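Local coordinates for protein putative transcriptional regulator (Streptomyces coelicolor A3, PDB 2PQQ) that probably acts as a cAMP-responsive transcription factor of the CRP family, its N-terminal cyclic nucleotide-binding domain passing the signal to a DNA-binding domain, at residues V57-T62 with M70-G75; L39-D44 with T92-A97; V52-V57 with L98-L103. All coordinates share one frame; numbering follows the deposited sequence.

Contact 1: V57-T62 with M70-G75; sequences VKLHRT and MLAVVG
V57 and V74 open the pairing of two antiparallel strands with a pair of nearly straight backbone hydrogen bonds: V57 N gives its hydrogen to V74 O over 2.9 Å, and V74 N returns one to V57 O. Two residues on, L59 N donates to A72 O. The regular exchange then breaks, because L59 O takes L71 N at 2.7 Å and also A72 N in a weaker, longer bond. Two residues facing one is a classic beta bulge, and beyond it H60 pairs with M70 instead of L71.

Apolar packing gathers on the face that carries V57, L59, A72 and V74. L59 CD1 meets V74 CG2 at 4.0 Å, and I80 of strand 79-80 closes over V57, L59 and V74. The bulge turns L71 toward the partner strand, where its CB lies 3.2 Å from L59 O.

The long polar side chains make contact through their ends. R61 starts out extended and bends at chi3 (-60°), which lays its guanidinium flat under L71: CD1 of L71 sits over the centre of one face, 3.2 Å from R61 CZ, while R61 NE hydrogen-bonds T92 O. On the face of K58, V73, H60 and M70, K58 reaches across until its NZ is 3.2 Å from M70 CB, M70 being selenomethionine and packing on M70 of a third subunit. H60 leads away, its ring nitrogens hydrogen-bonded to E68 and T96.

This is a bulged beta hairpin within the jelly-roll beta-barrel of the cyclic nucleotide-binding domain, which belongs to the cupin clan.

Contact 2: L39-D44 with T92-A97; sequences LFHEGD and TATGTA
T94 and E42 meet through one side-chain oxygen: T94 OG1 accepts the backbone N-H of E42 over 2.8 Å in an almost straight bond (171°). The hydroxyl is brought there by a chi1 of -63°, with OG1 beside its own backbone N; the same rotation sends CG2 against F40 O at 3.4 Å. One threonine thus meets the peptide groups on both sides of H41, its oxygen on E42 N-H and its methyl beside F40 O.

F40 stands differently. Its CG sits between the backbone N and the carbonyl carbon (chi1 50°), which brings the ring nearer the other segment and presents its edge, not its face, to A93. The A93 carbonyl oxygen lies in the ring plane, 3.0 Å from F40 CE2, so ring hydrogens point at its negative end. R91 forms a cation-pi contact with the same ring, and L59, I80 and Y50 pack around it.

E42 stretches out fully extended along T92, its CG 3.5 Å from T92 O, and delivers OE1 to the backbone N of T62. Backbone bonds complete the join: L39 N donates to G95 O at 2.7 Å, and G95 N donates to F40 O at 3.1 Å.

After F40 comes a type II turn from H41 to D44, closed by D44 N to H41 O and by H41 N to D44 OD2, which is approached from above the carboxylate plane. G43 takes the positive phi of this turn. With its N-H directed to a threonine hydroxyl and its carboxylate to a strand amide, E42 ties the turn to the sheet at two points, and polar groups, more than apolar packing, fix where it sits.

Contact 3: V52-V57 with L98-L103; sequences VTEGKV and LTEVKL
T53 and E54 both turn their backbone N-H groups to K102 O, from the same face of its carbonyl, at 2.9 Å and 3.3 Å respectively; T53 OG1 adds a weak bond to the same oxygen. In return K102 N donates to E54 O. Beside this backbone exchange the E54 and K102 side chains lie side by side and point the same way, with E54 CG 3.6 Å from K102 CB. E54 OE2 stops 2.5 Å from E100 OE2, the two carboxylates nearly coplanar.

Two residues opposite K102 make a classic beta bulge, placed where strand 45-54 ends against strand 101-107 in the barrel of the cyclic nucleotide-binding domain. Past it the chain turns at G55, which has a positive phi (88°) and whose CA packs against both T99 OG1, 3.1 Å away, and E100 O.

T99 holds the next step: its hydroxyl accepts K56 N at 3.0 Å and donates to E100 O, met from above the carbonyl plane. A chi1 of 58° sets OG1 in position for both. L98 N then bonds to K56 O.

Among the apolar side chains, V101 CG1 crosses V57 CG2 roughly at a right angle, 3.8 Å apart, and V52 packs on L103. V101 and L103 are backed in turn by strand 29-33, while V74 and I80 also pack on V52.

How the contacts relate
Contacts 1 and 2 are the two outer strand pairs of one four-stranded sheet, ordered 38-40, 94-97, 57-62, 68-74, with centres about 9 Å apart. H60 O to T94 N, 2.7 Å, and R61 NE to T92 O, 2.6 Å, join them. The strand pairing of contact 3 belongs to the second sheet, its centre about 12 Å from contact 1 and 14 Å from contact 2; it shares V57 with contact 1, as strand 45-54 leads into 57-62 through the short turn at G55-K56. Between the sheets, L39 CD2 meets L103 CD2 at 3.9 Å. Contact 1 is nested in the chain loops closed by both others. All three lie in the domain expected to bind cAMP, and contacts 1 and 2 also touch a second subunit.

Contact 1: V57-T62 with M70-G75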
loop_
_atom_site.group_PDB
_atom_site.type_symbol
_atom_site.label_atom_id
_atom_site.label_comp_id
_atom_site.label_asym_id
_atom_site.label_seq_id
_atom_site.Cartn_x
_atom_site.Cartn_y
_atom_site.Cartn_z
ATOM N N VAL A 57 20.446 -11.791 12.196
ATOM C CA VAL A 57 20.979 -10.912 11.173
ATOM C C VAL A 57 20.240 -9.564 11.226
ATOM O O VAL A 57 19.020 -9.509 11.070
ATOM C CB VAL A 57 20.808 -11.523 9.756
ATOM C CG1 VAL A 57 21.330 -10.584 8.707
ATOM C CG2 VAL A 57 21.528 -12.863 9.661
ATOM N N LYS A 58 20.986 -8.479 11.442
ATOM C CA LYS A 58 20.420 -7.136 11.365
ATOM C C LYS A 58 20.489 -6.631 9.923
ATOM O O LYS A 58 21.555 -6.643 9.318
ATOM C CB LYS A 58 21.188 -6.172 12.282
ATOM C CG LYS A 58 20.747 -4.729 12.180
ATOM C CD LYS A 58 21.849 -3.817 12.684
ATOM C CE LYS A 58 21.674 -2.417 12.148
ATOM N NZ LYS A 58 21.050 -1.471 13.108
ATOM N N LEU A 59 19.356 -6.206 9.379
ATOM C CA LEU A 59 19.338 -5.567 8.070
ATOM C C LEU A 59 19.378 -4.044 8.250
ATOM O O LEU A 59 18.685 -3.515 9.120
ATOM C CB LEU A 59 18.109 -6.005 7.261
ATOM C CG LEU A 59 18.036 -7.460 6.775
ATOM C CD1 LEU A 59 16.671 -7.753 6.205
ATOM C CD2 LEU A 59 19.096 -7.723 5.727
ATOM N N HIS A 60 20.237 -3.358 7.483
ATOM C CA HIS A 60 20.376 -1.885 7.575
ATOM C C HIS A 60 20.712 -1.205 6.231
ATOM O O HIS A 60 21.255 -1.830 5.314
ATOM C CB HIS A 60 21.371 -1.468 8.673
ATOM C CG HIS A 60 22.692 -2.163 8.588
ATOM N ND1 HIS A 60 23.786 -1.613 7.952
ATOM C CD2 HIS A 60 23.087 -3.382 9.028
ATOM C CE1 HIS A 60 24.801 -2.454 8.020
ATOM N NE2 HIS A 60 24.400 -3.541 8.654
ATOM N N ARG A 61 20.409 0.094 6.153
ATOM C CA ARG A 61 20.477 0.873 4.918
ATOM C C ARG A 61 21.142 2.228 5.209
ATOM O O ARG A 61 20.961 2.798 6.293
ATOM C CB ARG A 61 19.057 1.045 4.364
ATOM C CG ARG A 61 18.934 1.738 3.009
ATOM C CD ARG A 61 17.507 1.606 2.451
ATOM N NE ARG A 61 17.115 0.207 2.264
ATOM C CZ ARG A 61 15.870 -0.258 2.368
ATOM N NH1 ARG A 61 14.869 0.558 2.668
ATOM N NH2 ARG A 61 15.630 -1.552 2.190
ATOM N N THR A 62 21.929 2.728 4.256
ATOM C CA THR A 62 22.721 3.926 4.483
ATOM C C THR A 62 21.863 5.179 4.368
ATOM O O THR A 62 21.235 5.418 3.336
ATOM C CB THR A 62 23.920 4.017 3.519
ATOM O OG1 THR A 62 24.633 2.775 3.525
ATOM C CG2 THR A 62 24.870 5.161 3.930
HETATM N N MSE A 70 18.784 1.079 11.041
HETATM C CA MSE A 70 18.247 -0.249 11.310
HETATM C C MSE A 70 16.940 -0.479 10.542
HETATM O O MSE A 70 16.041 0.354 10.554
HETATM C CB MSE A 70 18.044 -0.423 12.826
HETATM C CG MSE A 70 17.763 -1.854 13.306
HETATM SE SE MSE A 70 15.952 -2.378 12.847
HETATM C CE MSE A 70 15.573 -3.721 14.182
ATOM N N LEU A 71 16.842 -1.630 9.887
ATOM C CA LEU A 71 15.682 -1.963 9.065
ATOM C C LEU A 71 14.877 -3.148 9.615
ATOM O O LEU A 71 13.644 -3.127 9.610
ATOM C CB LEU A 71 16.161 -2.259 7.649
ATOM C CG LEU A 71 15.263 -1.921 6.476
ATOM C CD1 LEU A 71 16.134 -1.246 5.446
ATOM C CD2 LEU A 71 14.609 -3.179 5.923
ATOM N N ALA A 72 15.585 -4.179 10.079
ATOM C CA ALA A 72 14.978 -5.375 10.674
ATOM C C ALA A 72 16.029 -6.178 11.432
ATOM O O ALA A 72 17.229 -6.011 11.204
ATOM C CB ALA A 72 14.326 -6.245 9.587
ATOM N N VAL A 73 15.580 -7.034 12.342
ATOM C CA VAL A 73 16.444 -8.067 12.928
ATOM C C VAL A 73 15.803 -9.420 12.629
ATOM O O VAL A 73 14.680 -9.703 13.061
ATOM C CB VAL A 73 16.682 -7.893 14.454
ATOM C CG1 VAL A 73 17.442 -9.096 15.020
ATOM C CG2 VAL A 73 17.458 -6.616 14.741
ATOM N N VAL A 74 16.518 -10.251 11.883
ATOM C CA VAL A 74 15.952 -11.485 11.366
ATOM C C VAL A 74 16.531 -12.673 12.112
ATOM O O VAL A 74 17.749 -12.833 12.179
ATOM C CB VAL A 74 16.211 -11.627 9.840
ATOM C CG1 VAL A 74 15.612 -12.932 9.300
ATOM C CG2 VAL A 74 15.679 -10.421 9.075
ATOM N N GLY A 75 15.657 -13.504 12.679
ATOM C CA GLY A 75 16.093 -14.672 13.437
ATOM C C GLY A 75 15.608 -15.998 12.880
ATOM O O GLY A 75 15.105 -16.058 11.756
#

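Contact 2: L39-D44 with T92-A97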
loop_
_atom_site.group_PDB
_atom_site.type_symbol
_atom_site.label_atom_id
_atom_site.label_comp_id
_atom_site.label_asym_id
_atom_site.label_seq_id
_atom_site.Cartn_x
_atom_site.Cartn_y
_atom_site.Cartn_z
ATOM N N LEU A 39 26.465 -10.596 5.525
ATOM C CA LEU A 39 25.824 -11.527 4.590
ATOM C C LEU A 39 25.875 -11.014 3.144
ATOM O O LEU A 39 26.187 -11.754 2.185
ATOM C CB LEU A 39 24.358 -11.746 4.997
ATOM C CG LEU A 39 23.536 -12.760 4.208
ATOM C CD1 LEU A 39 24.182 -14.137 4.303
ATOM C CD2 LEU A 39 22.113 -12.808 4.740
ATOM N N PHE A 40 25.464 -9.771 2.977
ATOM C CA PHE A 40 25.638 -9.082 1.718
ATOM C C PHE A 40 25.645 -7.597 1.991
ATOM O O PHE A 40 25.237 -7.160 3.063
ATOM C CB PHE A 40 24.556 -9.471 0.668
ATOM C CG PHE A 40 23.123 -9.396 1.191
ATOM C CD1 PHE A 40 22.398 -10.562 1.432
ATOM C CD2 PHE A 40 22.512 -8.166 1.439
ATOM C CE1 PHE A 40 21.073 -10.502 1.890
ATOM C CE2 PHE A 40 21.209 -8.095 1.902
ATOM C CZ PHE A 40 20.488 -9.262 2.150
ATOM N N HIS A 41 26.140 -6.823 1.030
ATOM C CA HIS A 41 26.188 -5.374 1.161
ATOM C C HIS A 41 25.083 -4.749 0.352
ATOM O O HIS A 41 24.799 -5.211 -0.744
ATOM C CB HIS A 41 27.521 -4.836 0.638
ATOM C CG HIS A 41 28.674 -5.087 1.557
ATOM N ND1 HIS A 41 29.501 -6.184 1.433
ATOM C CD2 HIS A 41 29.124 -4.396 2.630
ATOM C CE1 HIS A 41 30.428 -6.143 2.371
ATOM N NE2 HIS A 41 30.215 -5.074 3.120
ATOM N N GLU A 42 24.489 -3.672 0.853
ATOM C CA GLU A 42 23.537 -2.910 0.041
ATOM C C GLU A 42 24.169 -2.518 -1.302
ATOM O O GLU A 42 25.329 -2.071 -1.353
ATOM C CB GLU A 42 23.066 -1.677 0.809
ATOM C CG GLU A 42 22.022 -0.840 0.100
ATOM C CD GLU A 42 21.728 0.456 0.819
ATOM O OE1 GLU A 42 22.213 0.670 1.968
ATOM O OE2 GLU A 42 21.018 1.278 0.219
ATOM N N GLY A 43 23.420 -2.717 -2.385
ATOM C CA GLY A 43 23.939 -2.494 -3.735
ATOM C C GLY A 43 24.520 -3.715 -4.450
ATOM O O GLY A 43 24.610 -3.717 -5.684
ATOM N N ASP A 44 24.931 -4.729 -3.685
ATOM C CA ASP A 44 25.413 -6.002 -4.225
ATOM C C ASP A 44 24.381 -6.649 -5.150
ATOM O O ASP A 44 23.176 -6.576 -4.884
ATOM C CB ASP A 44 25.664 -7.002 -3.089
ATOM C CG ASP A 44 27.010 -6.815 -2.392
ATOM O OD1 ASP A 44 27.816 -5.946 -2.801
ATOM O OD2 ASP A 44 27.245 -7.583 -1.423
ATOM N N THR A 92 18.913 -4.044 -1.372
ATOM C CA THR A 92 18.425 -2.745 -0.894
ATOM C C THR A 92 18.887 -2.514 0.549
ATOM O O THR A 92 18.731 -1.421 1.090
ATOM C CB THR A 92 16.884 -2.676 -0.963
ATOM O OG1 THR A 92 16.336 -3.816 -0.298
ATOM C CG2 THR A 92 16.395 -2.688 -2.398
ATOM N N ALA A 93 19.483 -3.539 1.149
ATOM C CA ALA A 93 20.035 -3.441 2.497
ATOM C C ALA A 93 21.345 -4.227 2.692
ATOM O O ALA A 93 21.676 -5.114 1.902
ATOM C CB ALA A 93 18.996 -3.898 3.517
ATOM N N THR A 94 22.088 -3.875 3.750
ATOM C CA THR A 94 23.220 -4.669 4.217
ATOM C C THR A 94 22.744 -5.578 5.355
ATOM O O THR A 94 21.979 -5.158 6.204
ATOM C CB THR A 94 24.381 -3.759 4.691
ATOM O OG1 THR A 94 24.846 -2.998 3.572
ATOM C CG2 THR A 94 25.550 -4.588 5.244
ATOM N N GLY A 95 23.172 -6.834 5.332
ATOM C CA GLY A 95 22.825 -7.775 6.367
ATOM C C GLY A 95 24.090 -8.064 7.127
ATOM O O GLY A 95 25.082 -8.476 6.541
ATOM N N THR A 96 24.051 -7.804 8.429
ATOM C CA THR A 96 25.196 -7.981 9.306
ATOM C C THR A 96 24.858 -8.971 10.432
ATOM O O THR A 96 23.855 -8.836 11.104
ATOM C CB THR A 96 25.647 -6.627 9.861
ATOM O OG1 THR A 96 26.013 -5.788 8.758
ATOM C CG2 THR A 96 26.839 -6.764 10.809
ATOM N N ALA A 97 25.697 -9.981 10.590
ATOM C CA ALA A 97 25.510 -10.995 11.609
ATOM C C ALA A 97 25.717 -10.348 12.982
ATOM O O ALA A 97 26.746 -9.710 13.241
ATOM C CB ALA A 97 26.497 -12.155 11.403
#

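Contact 3: V52-V57 with L98-L103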
loop_
_atom_site.group_PDB
_atom_site.type_symbol
_atom_site.label_atom_id
_atom_site.label_comp_id
_atom_site.label_asym_id
_atom_site.label_seq_id
_atom_site.Cartn_x
_atom_site.Cartn_y
_atom_site.Cartn_z
ATOM N N VAL A 52 17.023 -18.012 7.794
ATOM C CA VAL A 52 17.933 -18.075 8.936
ATOM C C VAL A 52 17.559 -19.312 9.763
ATOM O O VAL A 52 16.387 -19.481 10.128
ATOM C CB VAL A 52 17.836 -16.790 9.840
ATOM C CG1 VAL A 52 18.623 -16.968 11.130
ATOM C CG2 VAL A 52 18.339 -15.584 9.103
ATOM N N THR A 53 18.535 -20.153 10.099
ATOM C CA THR A 53 18.236 -21.307 10.958
ATOM C C THR A 53 18.751 -21.160 12.410
ATOM O O THR A 53 18.284 -21.858 13.319
ATOM C CB THR A 53 18.693 -22.635 10.321
ATOM O OG1 THR A 53 20.118 -22.666 10.253
ATOM C CG2 THR A 53 18.141 -22.762 8.887
ATOM N N GLU A 54 19.703 -20.260 12.619
ATOM C CA GLU A 54 20.124 -19.874 13.976
ATOM C C GLU A 54 20.882 -18.559 13.943
ATOM O O GLU A 54 21.518 -18.220 12.933
ATOM C CB GLU A 54 20.968 -20.959 14.664
ATOM C CG GLU A 54 22.247 -21.371 13.951
ATOM C CD GLU A 54 22.953 -22.543 14.648
ATOM O OE1 GLU A 54 22.408 -23.678 14.651
ATOM O OE2 GLU A 54 24.063 -22.333 15.186
ATOM N N GLY A 55 20.794 -17.826 15.046
ATOM C CA GLY A 55 21.435 -16.527 15.177
ATOM C C GLY A 55 20.533 -15.416 14.679
ATOM O O GLY A 55 19.386 -15.652 14.294
ATOM N N LYS A 56 21.068 -14.199 14.688
ATOM C CA LYS A 56 20.340 -13.011 14.274
ATOM C C LYS A 56 21.140 -12.225 13.246
ATOM O O LYS A 56 22.348 -12.019 13.414
ATOM C CB LYS A 56 20.073 -12.126 15.498
ATOM C CG LYS A 56 19.224 -12.825 16.555
ATOM C CD LYS A 56 19.031 -11.986 17.819
ATOM C CE LYS A 56 18.045 -12.683 18.743
ATOM N NZ LYS A 56 17.050 -13.482 17.941
ATOM N N VAL A 57 20.446 -11.791 12.196
ATOM C CA VAL A 57 20.979 -10.912 11.173
ATOM C C VAL A 57 20.240 -9.564 11.226
ATOM O O VAL A 57 19.020 -9.509 11.070
ATOM C CB VAL A 57 20.808 -11.523 9.756
ATOM C CG1 VAL A 57 21.330 -10.584 8.707
ATOM C CG2 VAL A 57 21.528 -12.863 9.661
ATOM N N LEU A 98 24.730 -10.482 13.852
ATOM C CA LEU A 98 24.880 -9.986 15.230
ATOM C C LEU A 98 25.437 -11.041 16.155
ATOM O O LEU A 98 25.893 -10.737 17.282
ATOM C CB LEU A 98 23.542 -9.515 15.778
ATOM C CG LEU A 98 22.959 -8.340 15.026
ATOM C CD1 LEU A 98 21.466 -8.208 15.377
ATOM C CD2 LEU A 98 23.755 -7.062 15.341
ATOM N N THR A 99 25.375 -12.285 15.690
ATOM C CA THR A 99 25.824 -13.442 16.456
ATOM C C THR A 99 26.450 -14.421 15.470
ATOM O O THR A 99 26.616 -14.108 14.285
ATOM C CB THR A 99 24.628 -14.165 17.129
ATOM O OG1 THR A 99 23.699 -14.566 16.116
ATOM C CG2 THR A 99 23.905 -13.261 18.098
ATOM N N GLU A 100 26.818 -15.599 15.960
ATOM C CA GLU A 100 27.027 -16.743 15.093
ATOM C C GLU A 100 25.704 -16.978 14.373
ATOM O O GLU A 100 24.655 -17.062 15.009
ATOM C CB GLU A 100 27.395 -17.985 15.905
ATOM C CG GLU A 100 27.703 -19.197 15.037
ATOM C CD GLU A 100 26.945 -20.433 15.462
ATOM O OE1 GLU A 100 27.322 -21.068 16.481
ATOM O OE2 GLU A 100 25.974 -20.785 14.759
ATOM N N VAL A 101 25.747 -17.042 13.048
ATOM C CA VAL A 101 24.541 -17.272 12.264
ATOM C C VAL A 101 24.734 -18.452 11.306
ATOM O O VAL A 101 25.801 -18.621 10.718
ATOM C CB VAL A 101 24.130 -16.019 11.428
ATOM C CG1 VAL A 101 22.808 -16.256 10.691
ATOM C CG2 VAL A 101 24.014 -14.768 12.326
ATOM N N LYS A 102 23.688 -19.254 11.161
ATOM C CA LYS A 102 23.619 -20.246 10.097
ATOM C C LYS A 102 22.354 -19.981 9.300
ATOM O O LYS A 102 21.316 -19.574 9.865
ATOM C CB LYS A 102 23.619 -21.664 10.663
ATOM C CG LYS A 102 24.960 -22.102 11.233
ATOM C CD LYS A 102 24.898 -23.520 11.810
ATOM C CE LYS A 102 26.062 -23.815 12.752
ATOM N NZ LYS A 102 27.401 -23.753 12.067
ATOM N N LEU A 103 22.467 -20.165 7.984
ATOM C CA LEU A 103 21.377 -19.929 7.047
ATOM C C LEU A 103 21.357 -21.027 5.982
ATOM O O LEU A 103 22.376 -21.676 5.730
ATOM C CB LEU A 103 21.532 -18.582 6.318
ATOM C CG LEU A 103 21.981 -17.308 7.047
ATOM C CD1 LEU A 103 23.448 -17.084 6.802
ATOM C CD2 LEU A 103 21.200 -16.128 6.538
#